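Motility-associated killing factor MakB (Vibrio cholerae serotype O1, PDB 6W1W) is one component of a three-part Vibrio cholerae cytotoxin and probably acts with its partners in the manner of alpha-pore-forming toxins. Local coordinates at residues Y223-T228 and K341-N346; S227-A232 and N350-Q355; N295-A300 and A308-L313. All coordinates share one frame; numbering follows the deposited sequence. Where two conformers were deposited one is given.

Overall arrangement
Interactions 1 and 2, with centres about 5 Å apart, seat successive turns of the short helix 225-230 on strands 338-346 and 351-354, neighbours in the mixed four-stranded sheet of this mostly helical toxin component. Both are long-range: more than a hundred residues, mostly helix, separate the partners in each. Interaction 3 is a local turn at the far tip, its centre about 56 Å from that of interaction 1 and about 60 Å from that of interaction 2, and packs the end of helix 276-302 against the turn that follows. It falls within that intervening sequence, so the chain visits the remote tip before returning to complete the sheet beside its starting helix.

Interaction 1. Residues Y223-T228 and K341-N346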
ATOM      1  N   TYR A 223       7.835   0.392 -19.515  1.00110.26           N
ATOM      2  CA  TYR A 223       7.666  -0.857 -20.235  1.00 94.54           C
ATOM      3  C   TYR A 223       6.500  -1.651 -19.647  1.00103.01           C
ATOM      4  O   TYR A 223       5.882  -1.257 -18.656  1.00109.57           O
ATOM      5  CB  TYR A 223       8.961  -1.666 -20.208  1.00 93.53           C
ATOM      6  CG  TYR A 223       9.717  -1.623 -18.901  1.00 93.03           C
ATOM      7  CD1 TYR A 223      10.637  -0.613 -18.639  1.00 94.17           C
ATOM      8  CD2 TYR A 223       9.538  -2.608 -17.945  1.00 89.73           C
ATOM      9  CE1 TYR A 223      11.340  -0.581 -17.452  1.00102.69           C
ATOM     10  CE2 TYR A 223      10.240  -2.587 -16.758  1.00 90.18           C
ATOM     11  CZ  TYR A 223      11.137  -1.571 -16.514  1.00104.95           C
ATOM     12  OH  TYR A 223      11.833  -1.550 -15.326  1.00113.00           O
ATOM     13  N   SER A 224       6.189  -2.782 -20.271  1.00109.33           N
ATOM     14  CA  SER A 224       5.113  -3.641 -19.804  1.00103.24           C
ATOM     15  C   SER A 224       5.620  -4.589 -18.724  1.00111.03           C
ATOM     16  O   SER A 224       6.816  -4.874 -18.625  1.00110.00           O
ATOM     17  CB  SER A 224       4.513  -4.447 -20.961  1.00111.28           C
ATOM     18  OG  SER A 224       5.291  -5.591 -21.258  1.00114.87           O
ATOM     19  N   ALA A 225       4.685  -5.078 -17.905  1.00 95.39           N
ATOM     20  CA  ALA A 225       5.057  -6.009 -16.848  1.00 86.84           C
ATOM     21  C   ALA A 225       5.514  -7.346 -17.417  1.00 96.49           C
ATOM     22  O   ALA A 225       6.438  -7.963 -16.874  1.00 83.64           O
ATOM     23  CB  ALA A 225       3.889  -6.204 -15.887  1.00 88.83           C
ATOM     24  N   TYR A 226       4.889  -7.805 -18.506  1.00102.04           N
ATOM     25  CA  TYR A 226       5.352  -9.030 -19.157  1.00103.79           C
ATOM     26  C   TYR A 226       6.796  -8.891 -19.624  1.00106.09           C
ATOM     27  O   TYR A 226       7.598  -9.824 -19.474  1.00102.17           O
ATOM     28  CB  TYR A 226       4.449  -9.380 -20.339  1.00 94.39           C
ATOM     29  CG  TYR A 226       4.855 -10.639 -21.069  1.00 91.80           C
ATOM     30  CD1 TYR A 226       4.568 -11.890 -20.548  1.00103.41           C
ATOM     31  CD2 TYR A 226       5.519 -10.577 -22.284  1.00109.38           C
ATOM     32  CE1 TYR A 226       4.938 -13.047 -21.219  1.00123.06           C
ATOM     33  CE2 TYR A 226       5.894 -11.730 -22.961  1.00107.38           C
ATOM     34  CZ  TYR A 226       5.601 -12.961 -22.427  1.00114.68           C
ATOM     35  OH  TYR A 226       5.968 -14.107 -23.095  1.00110.04           O
ATOM     36  N   SER A 227       7.148  -7.724 -20.175  1.00110.70           N
ATOM     37  CA  SER A 227       8.488  -7.527 -20.723  1.00108.27           C
ATOM     38  C   SER A 227       9.560  -7.691 -19.653  1.00105.04           C
ATOM     39  O   SER A 227      10.593  -8.326 -19.890  1.00110.41           O
ATOM     40  CB  SER A 227       8.597  -6.146 -21.376  1.00106.68           C
ATOM     41  OG  SER A 227       8.005  -6.125 -22.663  1.00110.58           O
ATOM     42  N   THR A 228       9.336  -7.126 -18.470  1.00 94.16           N
ATOM     43  CA  THR A 228      10.376  -7.151 -17.452  1.00 99.90           C
ATOM     44  C   THR A 228      10.476  -8.515 -16.780  1.00105.85           C
ATOM     45  O   THR A 228      11.553  -8.883 -16.297  1.00115.62           O
ATOM     46  CB  THR A 228      10.122  -6.041 -16.425  1.00117.69           C
ATOM     47  OG1 THR A 228      11.271  -5.878 -15.580  1.00 90.57           O
ATOM     48  CG2 THR A 228       8.889  -6.341 -15.572  1.00113.90           C
ATOM     49  N   LYS A 341      -1.461  -4.974 -18.815  1.00108.22           N
ATOM     50  CA  LYS A 341      -1.979  -6.310 -19.074  1.00107.09           C
ATOM     51  C   LYS A 341      -1.475  -7.268 -18.000  1.00111.25           C
ATOM     52  O   LYS A 341      -0.276  -7.268 -17.690  1.00109.11           O
ATOM     53  CB  LYS A 341      -1.561  -6.788 -20.462  1.00102.24           C
ATOM     54  CG  LYS A 341      -1.948  -5.838 -21.588  1.00102.60           C
ATOM     55  CD  LYS A 341      -1.938  -6.543 -22.934  1.00106.68           C
ATOM     56  CE  LYS A 341      -2.383  -5.618 -24.056  1.00112.01           C
ATOM     57  NZ  LYS A 341      -2.533  -6.351 -25.348  1.00118.12           N
ATOM     58  N   PRO A 342      -2.344  -8.074 -17.399  1.00110.86           N
ATOM     59  CA  PRO A 342      -1.890  -9.012 -16.368  1.00104.24           C
ATOM     60  C   PRO A 342      -1.063 -10.130 -16.975  1.00 99.66           C
ATOM     61  O   PRO A 342      -1.192 -10.468 -18.152  1.00108.51           O
ATOM     62  CB  PRO A 342      -3.195  -9.548 -15.778  1.00 97.35           C
ATOM     63  CG  PRO A 342      -4.173  -9.428 -16.905  1.00 99.79           C
ATOM     64  CD  PRO A 342      -3.795  -8.166 -17.631  1.00100.76           C
ATOM     65  N   VAL A 343      -0.201 -10.710 -16.145  1.00 89.56           N
ATOM     66  CA  VAL A 343       0.686 -11.789 -16.565  1.00 95.31           C
ATOM     67  C   VAL A 343       0.597 -12.915 -15.541  1.00103.09           C
ATOM     68  O   VAL A 343       0.664 -12.666 -14.332  1.00109.07           O
ATOM     69  CB  VAL A 343       2.138 -11.296 -16.735  1.00 86.69           C
ATOM     70  CG1 VAL A 343       2.328  -9.939 -16.076  1.00 74.38           C
ATOM     71  CG2 VAL A 343       3.127 -12.305 -16.176  1.00 80.99           C
ATOM     72  N   LEU A 344       0.426 -14.146 -16.026  1.00 93.07           N
ATOM     73  CA  LEU A 344       0.338 -15.328 -15.176  1.00 86.33           C
ATOM     74  C   LEU A 344       1.671 -16.070 -15.201  1.00 87.87           C
ATOM     75  O   LEU A 344       2.105 -16.540 -16.260  1.00 92.24           O
ATOM     76  CB  LEU A 344      -0.801 -16.239 -15.636  1.00 80.13           C
ATOM     77  CG  LEU A 344      -0.791 -17.700 -15.168  1.00 87.05           C
ATOM     78  CD1 LEU A 344      -0.845 -17.811 -13.651  1.00 82.50           C
ATOM     79  CD2 LEU A 344      -1.939 -18.473 -15.796  1.00 94.12           C
ATOM     80  N   VAL A 345       2.304 -16.191 -14.037  1.00 84.16           N
ATOM     81  CA  VAL A 345       3.536 -16.956 -13.873  1.00 82.09           C
ATOM     82  C   VAL A 345       3.135 -18.356 -13.412  1.00 90.24           C
ATOM     83  O   VAL A 345       2.956 -18.607 -12.218  1.00108.63           O
ATOM     84  CB  VAL A 345       4.494 -16.286 -12.883  1.00 81.40           C
ATOM     85  CG1 VAL A 345       5.816 -17.029 -12.839  1.00 79.41           C
ATOM     86  CG2 VAL A 345       4.710 -14.830 -13.248  1.00 73.64           C
ATOM     87  N   ASN A 346       3.010 -19.279 -14.361  1.00 92.95           N
ATOM     88  CA  ASN A 346       2.566 -20.645 -14.087  1.00101.61           C
ATOM     89  C   ASN A 346       3.783 -21.510 -13.756  1.00105.48           C
ATOM     90  O   ASN A 346       4.559 -21.864 -14.649  1.00118.87           O
ATOM     91  CB  ASN A 346       1.803 -21.189 -15.294  1.00103.69           C
ATOM     92  CG  ASN A 346       1.136 -22.530 -15.028  1.00104.76           C
ATOM     93  OD1 ASN A 346       1.590 -23.319 -14.200  1.00 96.21           O
ATOM     94  ND2 ASN A 346       0.048 -22.797 -15.751  1.00105.22           N
TER
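Ala225 and Val343 make the apolar part of this contact, their methyl groups meeting where helix and strand come close. The methyl CB of Ala225 lies 4.1 Å from CG1 of Val343. The same valine methyl lies 4.1 Å from the backbone N of Tyr226, so a single branch touches the first helical turn at two points. This packing is modest in area but buried, and Ala225 also touches Leu218 of strand 209-220 and Ser195 of strand 193-203.

The topology is that of a short helix packed on a mixed sheet. The chain leaves the hairpin of strands 193-203 and 209-220, turns into helix 225-230, and covers strand 338-346, which arrives from the far end of the sequence and pairs with strand 193-203. The nearest backbone approach, between CA of Tyr226 and CA of Val343, is 6.0 Å.

One capping bond marks the start of the helix. Ser224 is its N-cap: OG of Ser224 accepts from N of Ser227 at 3.0 Å, with an N-H...O angle of 152°. A chi1 of 81° swings that hydroxyl between the backbone N and the carbonyl carbon of Ser224, from where it can meet the amide of the first turn.

The ring of Tyr226 reaches strand 351-354. With CG of Tyr226 anti to its own backbone N (chi1 -180°), the side chain touches Glu354, and its OH makes a weak hydrogen bond to Ile352 O.

Interaction 2. Residues S227-A232 and N350-Q355; sequences STISSA and NTIQEQ
Two isoleucines with the same chain shape, Ile229 and Ile352, illustrate how one rotamer can present different branches. In both, CG1 stands beside the backbone N and opposite the carbonyl carbon (chi1 -64° and -63°), and CD1 continues the chain in an extended line. Ile352 uses that extended arm: its CD1 reaches the helix and meets CG2 of Ile229 at 4.0 Å. Ile229 offers its short branch here, the methyl that its first torsion sets anti to the backbone N, while its longer CG1-CD1 arm takes no part in the meeting. The two side chains approach at a slant, and their contact is purely apolar.

Ile352 CD1 also comes within 4.3 Å of Ser230 CA, touching the helix backbone beside the isoleucine. The serine's polar end is engaged within the helix, where Ser230 OG hydrogen-bonds to Tyr226 O. The helix is ending at this level: Ala232 N bonds to Ile229 O at 3.1 Å, a shorter loop than the regular helical one.

On the strand side, Asn350 and Thr351 both face Asn346, a G1 beta bulge at the entry to strand 351-354. That strand is one of the two edge strands of the sheet, and Ile352 also packs on Val343 of the adjoining strand 338-346. Beyond the two segments, Leu239 of helix 233-245 covers Ile352, while Ile229 is closed in by Leu218 of strand 209-220 and by Leu177 from a loop.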
ATOM      1  N   SER A 227       7.148  -7.724 -20.175  1.00110.70           N
ATOM      2  CA  SER A 227       8.488  -7.527 -20.723  1.00108.27           C
ATOM      3  C   SER A 227       9.560  -7.691 -19.653  1.00105.04           C
ATOM      4  O   SER A 227      10.593  -8.326 -19.890  1.00110.41           O
ATOM      5  CB  SER A 227       8.597  -6.146 -21.376  1.00106.68           C
ATOM      6  OG  SER A 227       8.005  -6.125 -22.663  1.00110.58           O
ATOM      7  N   THR A 228       9.336  -7.126 -18.470  1.00 94.16           N
ATOM      8  CA  THR A 228      10.376  -7.151 -17.452  1.00 99.90           C
ATOM      9  C   THR A 228      10.476  -8.515 -16.780  1.00105.85           C
ATOM     10  O   THR A 228      11.553  -8.883 -16.297  1.00115.62           O
ATOM     11  CB  THR A 228      10.122  -6.041 -16.425  1.00117.69           C
ATOM     12  OG1 THR A 228      11.271  -5.878 -15.580  1.00 90.57           O
ATOM     13  CG2 THR A 228       8.889  -6.341 -15.572  1.00113.90           C
ATOM     14  N   ILE A 229       9.386  -9.285 -16.762  1.00103.71           N
ATOM     15  CA  ILE A 229       9.385 -10.568 -16.060  1.00111.92           C
ATOM     16  C   ILE A 229       9.977 -11.665 -16.934  1.00100.10           C
ATOM     17  O   ILE A 229      10.852 -12.420 -16.497  1.00 92.01           O
ATOM     18  CB  ILE A 229       7.961 -10.934 -15.593  1.00103.02           C
ATOM     19  CG1 ILE A 229       7.446  -9.930 -14.563  1.00 95.80           C
ATOM     20  CG2 ILE A 229       7.933 -12.360 -15.028  1.00 85.71           C
ATOM     21  CD1 ILE A 229       5.984 -10.155 -14.156  1.00 81.53           C
ATOM     22  N   SER A 230       9.494 -11.785 -18.176  1.00 96.26           N
ATOM     23  CA  SER A 230       9.992 -12.829 -19.068  1.00109.48           C
ATOM     24  C   SER A 230      11.478 -12.654 -19.367  1.00101.75           C
ATOM     25  O   SER A 230      12.194 -13.644 -19.542  1.00111.88           O
ATOM     26  CB  SER A 230       9.178 -12.849 -20.363  1.00 93.11           C
ATOM     27  OG  SER A 230       8.984 -11.543 -20.868  1.00100.03           O
ATOM     28  N   SER A 231      11.958 -11.413 -19.395  1.00100.71           N
ATOM     29  CA  SER A 231      13.359 -11.107 -19.655  1.00107.16           C
ATOM     30  C   SER A 231      14.215 -11.069 -18.395  1.00106.96           C
ATOM     31  O   SER A 231      15.417 -10.807 -18.489  1.00106.58           O
ATOM     32  CB  SER A 231      13.479  -9.767 -20.378  1.00 99.17           C
ATOM     33  OG  SER A 231      14.109  -8.797 -19.554  1.00108.33           O
ATOM     34  N   ALA A 232      13.636 -11.299 -17.222  1.00 97.00           N
ATOM     35  CA  ALA A 232      14.416 -11.388 -15.995  1.00109.74           C
ATOM     36  C   ALA A 232      14.950 -12.808 -15.865  1.00112.13           C
ATOM     37  O   ALA A 232      14.174 -13.771 -15.895  1.00 98.17           O
ATOM     38  CB  ALA A 232      13.569 -11.011 -14.783  1.00113.60           C
ATOM     39  N   ASN A 350       6.456 -23.817 -15.945  1.00120.22           N
ATOM     40  CA  ASN A 350       7.540 -22.870 -16.222  1.00109.70           C
ATOM     41  C   ASN A 350       7.175 -21.866 -17.311  1.00105.55           C
ATOM     42  O   ASN A 350       8.057 -21.287 -17.946  1.00111.21           O
ATOM     43  CB  ASN A 350       8.839 -23.588 -16.589  1.00121.32           C
ATOM     44  CG  ASN A 350       9.668 -23.954 -15.374  1.00141.82           C
ATOM     45  OD1 ASN A 350       9.429 -23.460 -14.269  1.00150.22           O
ATOM     46  ND2 ASN A 350      10.663 -24.810 -15.576  1.00144.96           N
ATOM     47  N   THR A 351       5.884 -21.635 -17.525  1.00105.98           N
ATOM     48  CA  THR A 351       5.398 -20.742 -18.566  1.00102.88           C
ATOM     49  C   THR A 351       5.040 -19.380 -17.977  1.00 95.25           C
ATOM     50  O   THR A 351       4.663 -19.269 -16.809  1.00 99.66           O
ATOM     51  CB  THR A 351       4.179 -21.347 -19.268  1.00107.61           C
ATOM     52  OG1 THR A 351       3.190 -21.693 -18.293  1.00124.86           O
ATOM     53  CG2 THR A 351       4.573 -22.601 -20.011  1.00109.80           C
ATOM     54  N   ILE A 352       5.168 -18.341 -18.802  1.00 91.56           N
ATOM     55  CA  ILE A 352       4.872 -16.958 -18.417  1.00 86.76           C
ATOM     56  C   ILE A 352       4.048 -16.357 -19.549  1.00 95.55           C
ATOM     57  O   ILE A 352       4.597 -15.963 -20.585  1.00127.73           O
ATOM     58  CB  ILE A 352       6.136 -16.129 -18.154  1.00 78.52           C
ATOM     59  CG1 ILE A 352       6.921 -16.705 -16.977  1.00 78.78           C
ATOM     60  CG2 ILE A 352       5.788 -14.666 -17.911  1.00 76.73           C
ATOM     61  CD1 ILE A 352       8.185 -15.947 -16.673  1.00 82.86           C
ATOM     62  N   GLN A 353       2.732 -16.302 -19.373  1.00106.53           N
ATOM     63  CA  GLN A 353       1.835 -15.750 -20.374  1.00100.54           C
ATOM     64  C   GLN A 353       1.474 -14.312 -20.020  1.00103.80           C
ATOM     65  O   GLN A 353       1.906 -13.759 -19.007  1.00104.46           O
ATOM     66  CB  GLN A 353       0.567 -16.596 -20.506  1.00108.82           C
ATOM     67  CG  GLN A 353       0.752 -17.915 -21.224  1.00115.35           C
ATOM     68  CD  GLN A 353       0.881 -19.083 -20.268  1.00134.26           C
ATOM     69  OE1 GLN A 353       0.898 -18.905 -19.045  1.00132.96           O
ATOM     70  NE2 GLN A 353       0.969 -20.290 -20.819  1.00133.92           N
ATOM     71  N   GLU A 354       0.661 -13.703 -20.878  1.00103.45           N
ATOM     72  CA  GLU A 354       0.102 -12.381 -20.640  1.00102.75           C
ATOM     73  C   GLU A 354      -1.368 -12.425 -21.024  1.00102.34           C
ATOM     74  O   GLU A 354      -1.703 -12.734 -22.172  1.00100.19           O
ATOM     75  CB  GLU A 354       0.847 -11.302 -21.431  1.00110.72           C
ATOM     76  CG  GLU A 354       0.070  -9.999 -21.553  1.00122.11           C
ATOM     77  CD  GLU A 354       0.843  -8.905 -22.267  1.00121.51           C
ATOM     78  OE1 GLU A 354       1.786  -8.348 -21.667  1.00118.31           O
ATOM     79  OE2 GLU A 354       0.502  -8.602 -23.430  1.00120.19           O
ATOM     80  N   GLN A 355      -2.241 -12.146 -20.063  1.00132.29           N
ATOM     81  CA  GLN A 355      -3.676 -12.141 -20.318  1.00149.96           C
ATOM     82  C   GLN A 355      -4.173 -10.722 -20.573  1.00144.23           C
ATOM     83  O   GLN A 355      -3.805 -10.095 -21.568  1.00130.70           O
ATOM     84  CB  GLN A 355      -4.443 -12.770 -19.147  1.00152.36           C
ATOM     85  CG  GLN A 355      -4.741 -14.260 -19.309  1.00153.09           C
ATOM     86  CD  GLN A 355      -3.514 -15.137 -19.125  1.00149.72           C
ATOM     87  OE1 GLN A 355      -2.587 -14.784 -18.398  1.00152.25           O
ATOM     88  NE2 GLN A 355      -3.507 -16.292 -19.785  1.00140.53           N
TER

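Interaction 3. Residues N295-A300 and A308-L313; sequences NELINA and ALLTDL
The carbonyl oxygen of Ala300, whose methyl meets Leu310 across the contact, is hydrogen-bonded by two hydroxyls, those of Ser303 and Ser305. Ser303 OG also bonds to Asn299 O, so the carbonyls of Asn299 and Ala300, near the end of helix 276-302, both accept from serine hydroxyls. The opposite side of the contact has its own backbone bond, Leu313 N to Leu310 O at 2.8 Å, at the start of the next helix, where Leu310 is the N-cap residue.

Leu297 and Ala300, three residues apart on one helical face, receive Leu310 between them. Leu297 was modelled in two conformers, so its distances to Leu310 and Asp312, which hold for one of them, are uncertain to that extent. A chi1 of -58° puts Leu310 CG beside its own backbone N, and from there the fork spreads over the pair: CD2 meets Ala300 CB at 4.0 Å, while CD1 lies 3.9 Å from Leu297 CD1. The two leucines run past each other in opposing senses, with Leu297 CD1 also 3.9 Å from Leu310 CB.

The arrangement is a helical reversal at the remote tip of the elongated bundle. Helix 276-302 ends, a short connection follows, and helix 311-314 leads into helix 316-333, which heads back toward the sheet. Ile298 and Leu313 touch Leu107 and Trp103 of helix 100-151, respectively.

Asp312 contributes mainly through its carbon stem. Leu297 CD2, the other branch of the leucine fork, lies 3.7 Å from Asp312 CB, and the two side chains stand nearly perpendicular. At the N-terminal end of the modelled chain, Met4 N gives a weak hydrogen bond to OD2 of Asp312.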
ATOM      1  N   ASN A 295      -3.187  30.338  14.181  1.00112.96           N
ATOM      2  CA  ASN A 295      -3.595  30.723  15.528  1.00104.95           C
ATOM      3  C   ASN A 295      -2.831  31.954  15.991  1.00103.80           C
ATOM      4  O   ASN A 295      -3.430  32.923  16.471  1.00112.16           O
ATOM      5  CB  ASN A 295      -3.387  29.564  16.507  1.00104.19           C
ATOM      6  CG  ASN A 295      -4.542  28.573  16.503  1.00107.06           C
ATOM      7  OD1 ASN A 295      -5.651  28.884  16.061  1.00104.09           O
ATOM      8  ND2 ASN A 295      -4.285  27.368  17.009  1.00 93.06           N
ATOM      9  N   GLU A 296      -1.503  31.941  15.838  1.00108.69           N
ATOM     10  CA  GLU A 296      -0.694  33.078  16.268  1.00123.82           C
ATOM     11  C   GLU A 296      -1.073  34.354  15.528  1.00111.21           C
ATOM     12  O   GLU A 296      -0.952  35.452  16.082  1.00106.69           O
ATOM     13  CB  GLU A 296       0.793  32.774  16.074  1.00135.57           C
ATOM     14  CG  GLU A 296       1.310  31.604  16.901  1.00154.34           C
ATOM     15  CD  GLU A 296       1.204  31.839  18.399  1.00173.85           C
ATOM     16  OE1 GLU A 296       1.209  33.014  18.830  1.00178.53           O
ATOM     17  OE2 GLU A 296       1.116  30.842  19.148  1.00176.89           O
ATOM     18  N   LEU A 297      -1.539  34.238  14.283  0.52107.24           N
ATOM     19  CA  LEU A 297      -1.927  35.431  13.539  0.52111.12           C
ATOM     20  C   LEU A 297      -3.267  35.981  14.020  0.52112.95           C
ATOM     21  O   LEU A 297      -3.453  37.201  14.076  0.52112.04           O
ATOM     22  CB  LEU A 297      -1.966  35.131  12.039  0.52110.43           C
ATOM     23  CG  LEU A 297      -0.690  35.436  11.245  0.52112.61           C
ATOM     24  CD1 LEU A 297      -0.313  36.904  11.389  0.52119.02           C
ATOM     25  CD2 LEU A 297       0.474  34.545  11.660  0.52102.85           C
ATOM     26  N   ILE A 298      -4.208  35.103  14.375  1.00107.71           N
ATOM     27  CA  ILE A 298      -5.497  35.574  14.872  1.00112.62           C
ATOM     28  C   ILE A 298      -5.330  36.284  16.210  1.00113.68           C
ATOM     29  O   ILE A 298      -5.900  37.360  16.430  1.00120.63           O
ATOM     30  CB  ILE A 298      -6.494  34.406  14.974  1.00113.35           C
ATOM     31  CG1 ILE A 298      -6.809  33.856  13.582  1.00106.69           C
ATOM     32  CG2 ILE A 298      -7.768  34.857  15.668  1.00122.12           C
ATOM     33  CD1 ILE A 298      -7.711  32.639  13.594  1.00 94.42           C
ATOM     34  N   ASN A 299      -4.535  35.705  17.113  1.00114.05           N
ATOM     35  CA  ASN A 299      -4.282  36.345  18.401  1.00116.08           C
ATOM     36  C   ASN A 299      -3.627  37.707  18.219  1.00118.02           C
ATOM     37  O   ASN A 299      -3.949  38.660  18.938  1.00133.37           O
ATOM     38  CB  ASN A 299      -3.403  35.449  19.275  1.00125.14           C
ATOM     39  CG  ASN A 299      -3.993  34.064  19.476  1.00140.37           C
ATOM     40  OD1 ASN A 299      -4.972  33.687  18.828  1.00140.88           O
ATOM     41  ND2 ASN A 299      -3.390  33.294  20.374  1.00144.42           N
ATOM     42  N   ALA A 300      -2.705  37.818  17.261  1.00121.77           N
ATOM     43  CA  ALA A 300      -2.037  39.094  17.027  1.00115.75           C
ATOM     44  C   ALA A 300      -2.997  40.118  16.434  1.00112.71           C
ATOM     45  O   ALA A 300      -2.909  41.311  16.746  1.00116.86           O
ATOM     46  CB  ALA A 300      -0.829  38.895  16.114  1.00115.92           C
ATOM     47  N   ALA A 308      -0.149  45.343   8.811  1.00122.16           N
ATOM     48  CA  ALA A 308       0.991  45.498   7.918  1.00121.15           C
ATOM     49  C   ALA A 308       2.233  44.834   8.488  1.00135.76           C
ATOM     50  O   ALA A 308       2.981  44.175   7.758  1.00153.88           O
ATOM     51  CB  ALA A 308       1.252  46.981   7.662  1.00124.28           C
ATOM     52  N   LEU A 309       2.468  44.984   9.789  1.00117.16           N
ATOM     53  CA  LEU A 309       3.696  44.520  10.422  1.00117.97           C
ATOM     54  C   LEU A 309       3.718  43.016  10.683  1.00115.40           C
ATOM     55  O   LEU A 309       4.610  42.541  11.391  1.00145.09           O
ATOM     56  CB  LEU A 309       3.916  45.276  11.732  1.00119.67           C
ATOM     57  CG  LEU A 309       4.350  46.732  11.593  1.00122.94           C
ATOM     58  CD1 LEU A 309       4.069  47.504  12.869  1.00141.95           C
ATOM     59  CD2 LEU A 309       5.826  46.784  11.263  1.00125.46           C
ATOM     60  N   LEU A 310       2.777  42.251  10.143  1.00112.78           N
ATOM     61  CA  LEU A 310       2.748  40.803  10.338  1.00132.72           C
ATOM     62  C   LEU A 310       3.287  40.153   9.068  1.00129.01           C
ATOM     63  O   LEU A 310       2.585  40.066   8.058  1.00137.16           O
ATOM     64  CB  LEU A 310       1.335  40.332  10.662  1.00132.55           C
ATOM     65  CG  LEU A 310       0.705  40.968  11.906  1.00124.49           C
ATOM     66  CD1 LEU A 310      -0.795  40.740  11.921  1.00119.14           C
ATOM     67  CD2 LEU A 310       1.349  40.428  13.175  1.00108.72           C
ATOM     68  N   THR A 311       4.541  39.687   9.124  1.00137.36           N
ATOM     69  CA  THR A 311       5.200  39.212   7.909  1.00145.19           C
ATOM     70  C   THR A 311       4.466  38.028   7.295  1.00128.82           C
ATOM     71  O   THR A 311       4.445  37.885   6.068  1.00131.99           O
ATOM     72  CB  THR A 311       6.658  38.834   8.188  1.00140.43           C
ATOM     73  OG1 THR A 311       6.703  37.656   9.002  1.00141.00           O
ATOM     74  CG2 THR A 311       7.394  39.976   8.889  1.00128.59           C
ATOM     75  N   ASP A 312       3.856  37.174   8.122  1.00135.52           N
ATOM     76  CA  ASP A 312       3.071  36.065   7.592  1.00141.48           C
ATOM     77  C   ASP A 312       1.892  36.546   6.757  1.00131.10           C
ATOM     78  O   ASP A 312       1.379  35.784   5.930  1.00124.69           O
ATOM     79  CB  ASP A 312       2.568  35.170   8.728  1.00143.01           C
ATOM     80  CG  ASP A 312       3.562  34.079   9.102  1.00143.32           C
ATOM     81  OD1 ASP A 312       4.614  34.400   9.692  1.00146.16           O
ATOM     82  OD2 ASP A 312       3.286  32.897   8.810  1.00135.35           O
ATOM     83  N   LEU A 313       1.449  37.787   6.957  1.00128.46           N
ATOM     84  CA  LEU A 313       0.332  38.322   6.191  1.00126.25           C
ATOM     85  C   LEU A 313       0.791  38.974   4.892  1.00125.70           C
ATOM     86  O   LEU A 313       0.095  38.882   3.874  1.00121.02           O
ATOM     87  CB  LEU A 313      -0.454  39.323   7.046  1.00118.12           C
ATOM     88  CG  LEU A 313      -1.958  39.394   6.765  1.00114.07           C
ATOM     89  CD1 LEU A 313      -2.587  38.014   6.902  1.00101.19           C
ATOM     90  CD2 LEU A 313      -2.643  40.403   7.680  1.00117.90           C
TER